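Local coordinates for periplasmic binding protein (Veillonella parvula, PDB 4N01), which probably binds a solute, perhaps an iron chelate, in the periplasm and hands it to a membrane transporter, at residues A66-S70 against Q71-E75; V189-Q192 against R193-A197; F212-D215 against S216-G219. All blocks are in the same frame, centred on the assembly; numbering follows the deposited sequence.

Contact 1: residues A66-S70 against Q71-E75; sequences AVSMS and QATTE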
ATOM      1  N   ALA A  66     -15.026 -14.848  -1.687  1.00 19.44           N
ATOM      2  CA  ALA A  66     -13.654 -14.379  -1.528  1.00 18.48           C
ATOM      3  C   ALA A  66     -13.454 -13.718  -0.167  1.00 18.69           C
ATOM      4  O   ALA A  66     -14.348 -13.021   0.325  1.00 20.48           O
ATOM      5  CB  ALA A  66     -13.314 -13.402  -2.628  1.00 17.78           C
ATOM      6  N   VAL A  67     -12.294 -13.955   0.440  1.00 18.82           N
ATOM      7  CA  VAL A  67     -11.958 -13.344   1.718  1.00 19.08           C
ATOM      8  C   VAL A  67     -10.710 -12.498   1.556  1.00 21.35           C
ATOM      9  O   VAL A  67      -9.689 -12.967   1.039  1.00 19.26           O
ATOM     10  CB  VAL A  67     -11.710 -14.392   2.826  1.00 20.00           C
ATOM     11  CG1 VAL A  67     -11.124 -13.725   4.073  1.00 20.47           C
ATOM     12  CG2 VAL A  67     -13.021 -15.136   3.172  1.00 20.72           C
ATOM     13  N   SER A  68     -10.789 -11.246   1.991  1.00 18.31           N
ATOM     14  CA  SER A  68      -9.618 -10.390   1.974  1.00 20.84           C
ATOM     15  C   SER A  68      -9.060 -10.258   3.390  1.00 19.08           C
ATOM     16  O   SER A  68      -9.770  -9.847   4.307  1.00 18.82           O
ATOM     17  CB  SER A  68      -9.962  -9.012   1.414  1.00 17.96           C
ATOM     18  OG  SER A  68      -8.848  -8.148   1.563  1.00 19.59           O
HETATM   19  N   MSE A  69      -7.790 -10.614   3.560  1.00 18.59           N
HETATM   20  CA  MSE A  69      -7.155 -10.617   4.877  1.00 20.20           C
HETATM   21  C   MSE A  69      -6.460  -9.296   5.213  1.00 21.95           C
HETATM   22  O   MSE A  69      -5.903  -9.153   6.301  1.00 23.01           O
HETATM   23  CB  MSE A  69      -6.119 -11.750   4.956  1.00 21.45           C
HETATM   24  CG  MSE A  69      -6.682 -13.142   4.741  1.00 21.23           C
HETATM   25 SE   MSE A  69      -7.692 -13.831   6.264  0.57 25.58          SE
HETATM   26  CE  MSE A  69      -6.186 -14.503   7.332  1.00 28.89           C
ATOM     27  N   SER A  70      -6.470  -8.339   4.286  1.00 19.95           N
ATOM     28  CA  SER A  70      -5.767  -7.070   4.506  1.00 17.88           C
ATOM     29  C   SER A  70      -6.577  -5.907   3.960  1.00 20.79           C
ATOM     30  O   SER A  70      -7.357  -6.079   3.016  1.00 17.03           O
ATOM     31  CB  SER A  70      -4.402  -7.085   3.813  1.00 17.70           C
ATOM     32  OG  SER A  70      -3.648  -8.227   4.208  1.00 21.31           O
ATOM     33  N   GLN A  71      -6.393  -4.718   4.524  1.00 20.93           N
ATOM     34  CA  GLN A  71      -7.178  -3.585   4.051  1.00 16.97           C
ATOM     35  C   GLN A  71      -6.865  -3.213   2.604  1.00 16.38           C
ATOM     36  O   GLN A  71      -7.770  -2.826   1.848  1.00 16.18           O
ATOM     37  CB  GLN A  71      -7.001  -2.362   4.950  1.00 17.18           C
ATOM     38  CG  GLN A  71      -7.836  -1.179   4.477  1.00 22.03           C
ATOM     39  CD  GLN A  71      -7.906  -0.062   5.493  1.00 22.94           C
ATOM     40  OE1 GLN A  71      -7.529  -0.240   6.661  1.00 19.44           O
ATOM     41  NE2 GLN A  71      -8.380   1.106   5.056  1.00 17.29           N
ATOM     42  N   ALA A  72      -5.591  -3.321   2.225  1.00 17.38           N
ATOM     43  CA  ALA A  72      -5.164  -2.946   0.882  1.00 20.28           C
ATOM     44  C   ALA A  72      -5.847  -3.802  -0.187  1.00 19.38           C
ATOM     45  O   ALA A  72      -6.369  -3.269  -1.169  1.00 17.53           O
ATOM     46  CB  ALA A  72      -3.649  -3.014   0.749  1.00 22.47           C
ATOM     47  N   THR A  73      -5.871  -5.118   0.006  1.00 16.01           N
ATOM     48  CA  THR A  73      -6.564  -5.975  -0.950  1.00 20.61           C
ATOM     49  C   THR A  73      -8.082  -5.816  -0.852  1.00 16.96           C
ATOM     50  O   THR A  73      -8.791  -5.991  -1.842  1.00 15.81           O
ATOM     51  CB  THR A  73      -6.164  -7.458  -0.801  1.00 25.92           C
ATOM     52  OG1 THR A  73      -6.314  -7.850   0.566  1.00 17.64           O
ATOM     53  CG2 THR A  73      -4.706  -7.679  -1.245  1.00 23.91           C
ATOM     54  N   THR A  74      -8.595  -5.481   0.332  1.00 16.16           N
ATOM     55  CA  THR A  74     -10.023  -5.163   0.461  1.00 18.94           C
ATOM     56  C   THR A  74     -10.397  -3.976  -0.422  1.00 16.05           C
ATOM     57  O   THR A  74     -11.405  -4.014  -1.138  1.00 16.11           O
ATOM     58  CB  THR A  74     -10.416  -4.860   1.917  1.00 18.84           C
ATOM     59  OG1 THR A  74     -10.382  -6.071   2.679  1.00 18.82           O
ATOM     60  CG2 THR A  74     -11.828  -4.258   1.997  1.00 17.14           C
ATOM     61  N   GLU A  75      -9.575  -2.929  -0.388  1.00 15.87           N
ATOM     62  CA  GLU A  75      -9.841  -1.755  -1.213  1.00 17.20           C
ATOM     63  C   GLU A  75      -9.710  -2.061  -2.702  1.00 15.54           C
ATOM     64  O   GLU A  75     -10.531  -1.602  -3.496  1.00 15.63           O
ATOM     65  CB  GLU A  75      -9.000  -0.540  -0.755  1.00 15.70           C
ATOM     66  CG  GLU A  75      -9.390  -0.134   0.678  1.00 17.07           C
ATOM     67  CD  GLU A  75      -8.710   1.125   1.209  1.00 23.11           C
ATOM     68  OE1 GLU A  75      -7.728   1.617   0.597  1.00 22.30           O
ATOM     69  OE2 GLU A  75      -9.172   1.633   2.266  1.00 18.25           O
TER
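The hydroxyl of S68 reaches into the first turn of helix 71-79 and is gripped there by two threonines. Its OG lies 2.7 Å from OG1 of T73, and a second bond of 2.8 Å joins that same OG to OG1 of T74. S68 puts its hydroxyl anti to the backbone N (chi1 173°), which sends OG from the end of strand 66-68 straight toward the helix. T73 meets it by carrying OG1 between its backbone N and carbonyl carbon (chi1 52°), while T74 meets the same OG from the next residue on. The result is a buried trio of hydroxyls, and since S68 has one proton to give, at least one threonine must be a donor. Between strand and helix, S70 occupies the N-cap position, but its side chain caps nothing; its OG bonds instead to the backbone N of W131. The carbonyl of S70 opens the helical bonding, taking the N-H of T74 at 3.0 Å from its O. One residue along, NE2 of Q71 gives an almost straight bond (173°) to OE2 of E75, 2.9 Å away. That OE2 lies in the amide plane of Q71, yet is itself met from well above the carboxylate plane. OE1 of Q71 is taken by the backbone N of E93 and E94, while OE2 of E75 also meets R319 in a salt bridge. This is the strand-to-helix turn that opens the beta-alpha-beta unit 66-68, 71-79, 86-90 of a parallel alpha/beta lobe.

Contact 2: residues V189-Q192 against R193-A197; sequences VADQ and RKTLA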
ATOM      1  N   VAL A 189      -7.225   1.468 -14.488  1.00 14.50           N
ATOM      2  CA  VAL A 189      -5.840   1.749 -14.851  1.00 17.73           C
ATOM      3  C   VAL A 189      -5.766   2.912 -15.840  1.00 15.64           C
ATOM      4  O   VAL A 189      -4.922   3.805 -15.693  1.00 13.90           O
ATOM      5  CB  VAL A 189      -5.132   0.498 -15.434  1.00 13.86           C
ATOM      6  CG1 VAL A 189      -3.760   0.862 -16.071  1.00 10.34           C
ATOM      7  CG2 VAL A 189      -4.953  -0.553 -14.332  1.00 12.22           C
ATOM      8  N   ALA A 190      -6.642   2.910 -16.843  1.00 13.50           N
ATOM      9  CA  ALA A 190      -6.624   3.982 -17.842  1.00 13.20           C
ATOM     10  C   ALA A 190      -6.808   5.350 -17.190  1.00 16.35           C
ATOM     11  O   ALA A 190      -6.107   6.317 -17.526  1.00 13.50           O
ATOM     12  CB  ALA A 190      -7.701   3.751 -18.894  1.00 12.57           C
ATOM     13  N   ASP A 191      -7.751   5.434 -16.258  1.00 11.25           N
ATOM     14  CA  ASP A 191      -8.005   6.689 -15.562  1.00 15.07           C
ATOM     15  C   ASP A 191      -6.804   7.101 -14.711  1.00 18.95           C
ATOM     16  O   ASP A 191      -6.447   8.279 -14.663  1.00 15.40           O
ATOM     17  CB  ASP A 191      -9.260   6.568 -14.701  1.00 16.83           C
ATOM     18  CG  ASP A 191      -9.521   7.805 -13.878  1.00 29.97           C
ATOM     19  OD1 ASP A 191      -9.979   8.819 -14.455  1.00 31.51           O
ATOM     20  OD2 ASP A 191      -9.270   7.771 -12.651  1.00 28.77           O
ATOM     21  N   GLN A 192      -6.164   6.132 -14.057  1.00 13.73           N
ATOM     22  CA  GLN A 192      -5.002   6.433 -13.228  1.00 14.39           C
ATOM     23  C   GLN A 192      -3.887   6.992 -14.098  1.00 18.42           C
ATOM     24  O   GLN A 192      -3.200   7.928 -13.697  1.00 15.84           O
ATOM     25  CB  GLN A 192      -4.507   5.185 -12.493  1.00 13.39           C
ATOM     26  CG  GLN A 192      -5.534   4.558 -11.542  1.00 18.46           C
ATOM     27  CD  GLN A 192      -6.065   5.534 -10.504  1.00 22.55           C
ATOM     28  OE1 GLN A 192      -7.197   6.008 -10.611  1.00 31.16           O
ATOM     29  NE2 GLN A 192      -5.257   5.830  -9.489  1.00 17.93           N
ATOM     30  N   ARG A 193      -3.714   6.432 -15.292  1.00 15.13           N
ATOM     31  CA  ARG A 193      -2.637   6.879 -16.177  1.00 15.41           C
ATOM     32  C   ARG A 193      -2.866   8.305 -16.647  1.00 16.63           C
ATOM     33  O   ARG A 193      -1.917   9.087 -16.778  1.00 17.99           O
ATOM     34  CB  ARG A 193      -2.516   5.987 -17.416  1.00 16.74           C
ATOM     35  CG  ARG A 193      -2.045   4.579 -17.160  1.00 15.46           C
ATOM     36  CD  ARG A 193      -1.618   3.912 -18.454  1.00 20.95           C
ATOM     37  NE  ARG A 193      -1.425   2.482 -18.243  1.00 16.64           N
ATOM     38  CZ  ARG A 193      -0.345   1.954 -17.682  1.00 17.53           C
ATOM     39  NH1 ARG A 193       0.653   2.749 -17.284  1.00 19.27           N
ATOM     40  NH2 ARG A 193      -0.263   0.635 -17.519  1.00 19.36           N
ATOM     41  N   LYS A 194      -4.127   8.623 -16.937  1.00 16.83           N
ATOM     42  CA  LYS A 194      -4.496   9.936 -17.437  1.00 17.91           C
ATOM     43  C   LYS A 194      -4.215  10.984 -16.373  1.00 15.94           C
ATOM     44  O   LYS A 194      -3.624  12.032 -16.658  1.00 17.17           O
ATOM     45  CB  LYS A 194      -5.979   9.957 -17.806  1.00 16.25           C
ATOM     46  CG  LYS A 194      -6.421  11.176 -18.585  1.00 22.64           C
ATOM     47  CD  LYS A 194      -7.868  11.004 -19.030  1.00 27.84           C
ATOM     48  CE  LYS A 194      -8.329  12.175 -19.874  1.00 40.58           C
ATOM     49  NZ  LYS A 194      -8.243  13.439 -19.107  1.00 42.90           N
ATOM     50  N   THR A 195      -4.635  10.696 -15.145  1.00 14.64           N
ATOM     51  CA  THR A 195      -4.366  11.595 -14.020  1.00 15.74           C
ATOM     52  C   THR A 195      -2.865  11.738 -13.747  1.00 18.56           C
ATOM     53  O   THR A 195      -2.376  12.851 -13.515  1.00 17.68           O
ATOM     54  CB  THR A 195      -5.087  11.127 -12.740  1.00 18.02           C
ATOM     55  OG1 THR A 195      -6.500  11.185 -12.952  1.00 18.83           O
ATOM     56  CG2 THR A 195      -4.719  12.018 -11.556  1.00 18.02           C
ATOM     57  N   LEU A 196      -2.130  10.626 -13.785  1.00 16.00           N
ATOM     58  CA  LEU A 196      -0.691  10.667 -13.529  1.00 17.24           C
ATOM     59  C   LEU A 196       0.014  11.527 -14.569  1.00 19.40           C
ATOM     60  O   LEU A 196       0.918  12.299 -14.241  1.00 16.35           O
ATOM     61  CB  LEU A 196      -0.086   9.254 -13.511  1.00 11.18           C
ATOM     62  CG  LEU A 196       1.438   9.225 -13.315  1.00 14.06           C
ATOM     63  CD1 LEU A 196       1.803   9.819 -11.961  1.00 15.70           C
ATOM     64  CD2 LEU A 196       1.995   7.805 -13.454  1.00 17.28           C
ATOM     65  N   ALA A 197      -0.417  11.417 -15.822  1.00 17.12           N
ATOM     66  CA  ALA A 197       0.171  12.218 -16.887  1.00 17.78           C
ATOM     67  C   ALA A 197      -0.095  13.706 -16.656  1.00 18.61           C
ATOM     68  O   ALA A 197       0.753  14.556 -16.963  1.00 16.24           O
ATOM     69  CB  ALA A 197      -0.380  11.793 -18.227  1.00 22.93           C
TER
HETATM   70  O   HOH W   1      -8.097  11.239 -15.376  1.00 24.33           O
HETATM   71  O   HOH W   2      -7.797   9.771 -11.446  1.00 25.17           O
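The side chains of V189 and R193, one turn apart, leave the helix in company. The methyl CG1 of V189 lies alongside the arginine's end, 3.6 Å from NE, and meets the guanidinium obliquely. With its chain extended from CG to NE, R193 travels past the valine and brings NH1 to E166, its salt-bridge partner on helix 165-178. V189 in turn packs on I173 of that helix, and Q192, its chain bent at chi2 (-56°), rests on F169. Around the helix from these, the side chains of D191 and T195 do not meet directly; water joins them. One water donates to OD1 of D191 over 3.2 Å and lies 2.9 Å from OG1 of T195. A second donates to OD2 of D191, but its very short approach to the threonine leaves that link doubtful. Regular i to i+4 backbone bonds tie the turn together, the N of T195 meeting the O of D191 at 3.1 Å and nearly straight (171°). Q192 and T195 both reach V321 of helix 320-332. The stretch belongs to the long helix 182-203, consistent with the rigid helix that spans the two lobes in binding proteins of this family.

Contact 3: residues F212-D215 against S216-G219; sequences FIYD and SEDG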
ATOM      1  N   PHE A 212      12.472  12.285   2.997  1.00 15.33           N
ATOM      2  CA  PHE A 212      12.706  11.229   3.966  1.00  9.33           C
ATOM      3  C   PHE A 212      11.348  10.802   4.495  1.00 12.66           C
ATOM      4  O   PHE A 212      10.521  11.639   4.861  1.00 14.28           O
ATOM      5  CB  PHE A 212      13.586  11.753   5.108  1.00 14.36           C
ATOM      6  CG  PHE A 212      13.695  10.812   6.275  1.00 15.16           C
ATOM      7  CD1 PHE A 212      14.412   9.622   6.164  1.00 18.72           C
ATOM      8  CD2 PHE A 212      13.103  11.124   7.488  1.00 20.93           C
ATOM      9  CE1 PHE A 212      14.515   8.751   7.250  1.00 15.37           C
ATOM     10  CE2 PHE A 212      13.206  10.266   8.576  1.00 22.09           C
ATOM     11  CZ  PHE A 212      13.910   9.078   8.456  1.00 15.69           C
ATOM     12  N   ILE A 213      11.093   9.500   4.499  1.00 13.18           N
ATOM     13  CA  ILE A 213       9.830   8.997   5.026  1.00 13.04           C
ATOM     14  C   ILE A 213       9.997   8.581   6.491  1.00 17.48           C
ATOM     15  O   ILE A 213      10.816   7.715   6.819  1.00 18.35           O
ATOM     16  CB  ILE A 213       9.309   7.797   4.212  1.00 19.55           C
ATOM     17  CG1 ILE A 213       9.020   8.229   2.771  1.00 22.25           C
ATOM     18  CG2 ILE A 213       8.047   7.261   4.855  1.00 15.91           C
ATOM     19  CD1 ILE A 213      10.185   8.068   1.839  1.00 26.75           C
ATOM     20  N   TYR A 214       9.211   9.194   7.368  1.00 15.62           N
ATOM     21  CA  TYR A 214       9.301   8.937   8.798  1.00 18.37           C
ATOM     22  C   TYR A 214       8.045   8.177   9.214  1.00 21.47           C
ATOM     23  O   TYR A 214       6.951   8.749   9.289  1.00 17.53           O
ATOM     24  CB  TYR A 214       9.434  10.272   9.547  1.00 17.21           C
ATOM     25  CG  TYR A 214       9.448  10.213  11.070  1.00 15.86           C
ATOM     26  CD1 TYR A 214      10.646  10.202  11.775  1.00 24.13           C
ATOM     27  CD2 TYR A 214       8.264  10.212  11.797  1.00 18.31           C
ATOM     28  CE1 TYR A 214      10.665  10.175  13.163  1.00 27.95           C
ATOM     29  CE2 TYR A 214       8.275  10.185  13.182  1.00 22.65           C
ATOM     30  CZ  TYR A 214       9.476  10.165  13.858  1.00 23.81           C
ATOM     31  OH  TYR A 214       9.472  10.141  15.231  1.00 24.11           O
ATOM     32  N   ASP A 215       8.186   6.876   9.446  1.00 17.46           N
ATOM     33  CA  ASP A 215       7.040   6.083   9.874  1.00 17.28           C
ATOM     34  C   ASP A 215       6.818   6.234  11.364  1.00 19.76           C
ATOM     35  O   ASP A 215       5.688   6.449  11.830  1.00 26.49           O
ATOM     36  CB  ASP A 215       7.255   4.609   9.564  1.00 25.11           C
ATOM     37  CG  ASP A 215       6.117   3.748  10.068  1.00 30.38           C
ATOM     38  OD1 ASP A 215       5.165   3.508   9.293  1.00 31.58           O
ATOM     39  OD2 ASP A 215       6.158   3.319  11.246  1.00 34.22           O
ATOM     40  N   SER A 216       7.907   6.100  12.111  1.00 22.23           N
ATOM     41  CA  SER A 216       7.871   6.130  13.561  1.00 20.89           C
ATOM     42  C   SER A 216       9.311   6.104  14.047  1.00 27.51           C
ATOM     43  O   SER A 216      10.241   6.011  13.243  1.00 24.63           O
ATOM     44  CB  SER A 216       7.118   4.915  14.091  1.00 29.77           C
ATOM     45  OG  SER A 216       7.674   3.716  13.573  1.00 29.41           O
ATOM     46  N   GLU A 217       9.510   6.188  15.354  1.00 27.28           N
ATOM     47  CA  GLU A 217      10.852   6.032  15.893  1.00 29.91           C
ATOM     48  C   GLU A 217      10.823   5.292  17.212  1.00 28.45           C
ATOM     49  O   GLU A 217       9.838   5.345  17.947  1.00 32.39           O
ATOM     50  CB  GLU A 217      11.565   7.384  16.048  1.00 33.11           C
ATOM     51  CG  GLU A 217      11.020   8.268  17.162  1.00 36.34           C
ATOM     52  CD  GLU A 217      11.858   9.524  17.383  1.00 40.69           C
ATOM     53  OE1 GLU A 217      11.913  10.390  16.478  1.00 33.79           O
ATOM     54  OE2 GLU A 217      12.469   9.651  18.467  1.00 42.09           O
ATOM     55  N   ASP A 218      11.903   4.575  17.493  1.00 33.00           N
ATOM     56  CA  ASP A 218      12.092   3.917  18.781  1.00 43.43           C
ATOM     57  C   ASP A 218      13.586   4.007  19.015  1.00 45.68           C
ATOM     58  O   ASP A 218      14.311   3.021  18.855  1.00 53.57           O
ATOM     59  CB  ASP A 218      11.629   2.460  18.717  1.00 52.04           C
ATOM     60  CG  ASP A 218      11.313   1.888  20.086  1.00 65.24           C
ATOM     61  OD1 ASP A 218      10.873   2.657  20.967  1.00 71.06           O
ATOM     62  OD2 ASP A 218      11.497   0.667  20.284  1.00 70.95           O
ATOM     63  N   GLY A 219      14.047   5.205  19.367  0.51 39.68           N
ATOM     64  CA  GLY A 219      15.467   5.501  19.391  0.51 38.21           C
ATOM     65  C   GLY A 219      15.936   5.893  17.999  0.51 37.39           C
ATOM     66  O   GLY A 219      16.327   7.039  17.762  0.51 39.21           O
TER
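Between Y214 and S216 the chain leaves one sheet for another: strand 209-214 belongs to the parallel sheet of an alpha/beta lobe, and residues 216-217 form a short, loosely paired edge strand of a small antiparallel sheet beside 221-224. The break comes at D215, where the chain bends, after which S216 is almost fully stretched. The backbone of D215 bonds to F222 of strand 221-224. The chain then runs on alongside the ring of Y214, so that the backbone of S216 passes over one face, its O 4.2 Å above the ring plane and displaced toward the rim. E217 comes to the ring's edge instead. Y214 OH donates to OE1 of E217 over 2.8 Å, meeting that oxygen on its anti side, 29° out of the carboxylate plane. The flat groups are well turned from each other, ring and carboxylate planes standing 62° apart. E217 reaches the phenol because its CG sits between its backbone N and carbonyl carbon (chi1 71°), the chain running out extended from there; CG itself is 3.1 Å from the OH of Y214. Its other oxygen, OE2, is held by K288 in a salt bridge, so each carboxylate oxygen has a partner. A phenylalanine in place of Y214 would probably leave OE1 of E217 without its donor and the carboxylate tied down mainly through K288. K285 and I289 of helix 280-290 also pack on Y214. The N of S216, buried here, has no partner in the model. Of the D215 carboxylate, OD1 is bonded to Y272 OH, while OD2 uses its anti lone pair to take the proton of S216 OG, 2.8 Å away.

The three contacts sample the three parts of a two-lobed binding protein. Contacts 1 and 3, each at the carboxyl end of a strand in a different parallel sheet, lie on opposite sides of the chain's centre, their centres 26 Å apart and their nearest atoms about 13 Å. Contact 2 belongs to the long helix 182-203, its centre 23 Å from that of contact 1 and 31 Å from that of contact 3. None touches another. Glycerol, probably from the crystallisation liquor, lies near all three, about 5, 2 and 3 Å from the side chains of S70, Q192 and S216, and so does not by itself mark the solute site, which probably lies between the lobes.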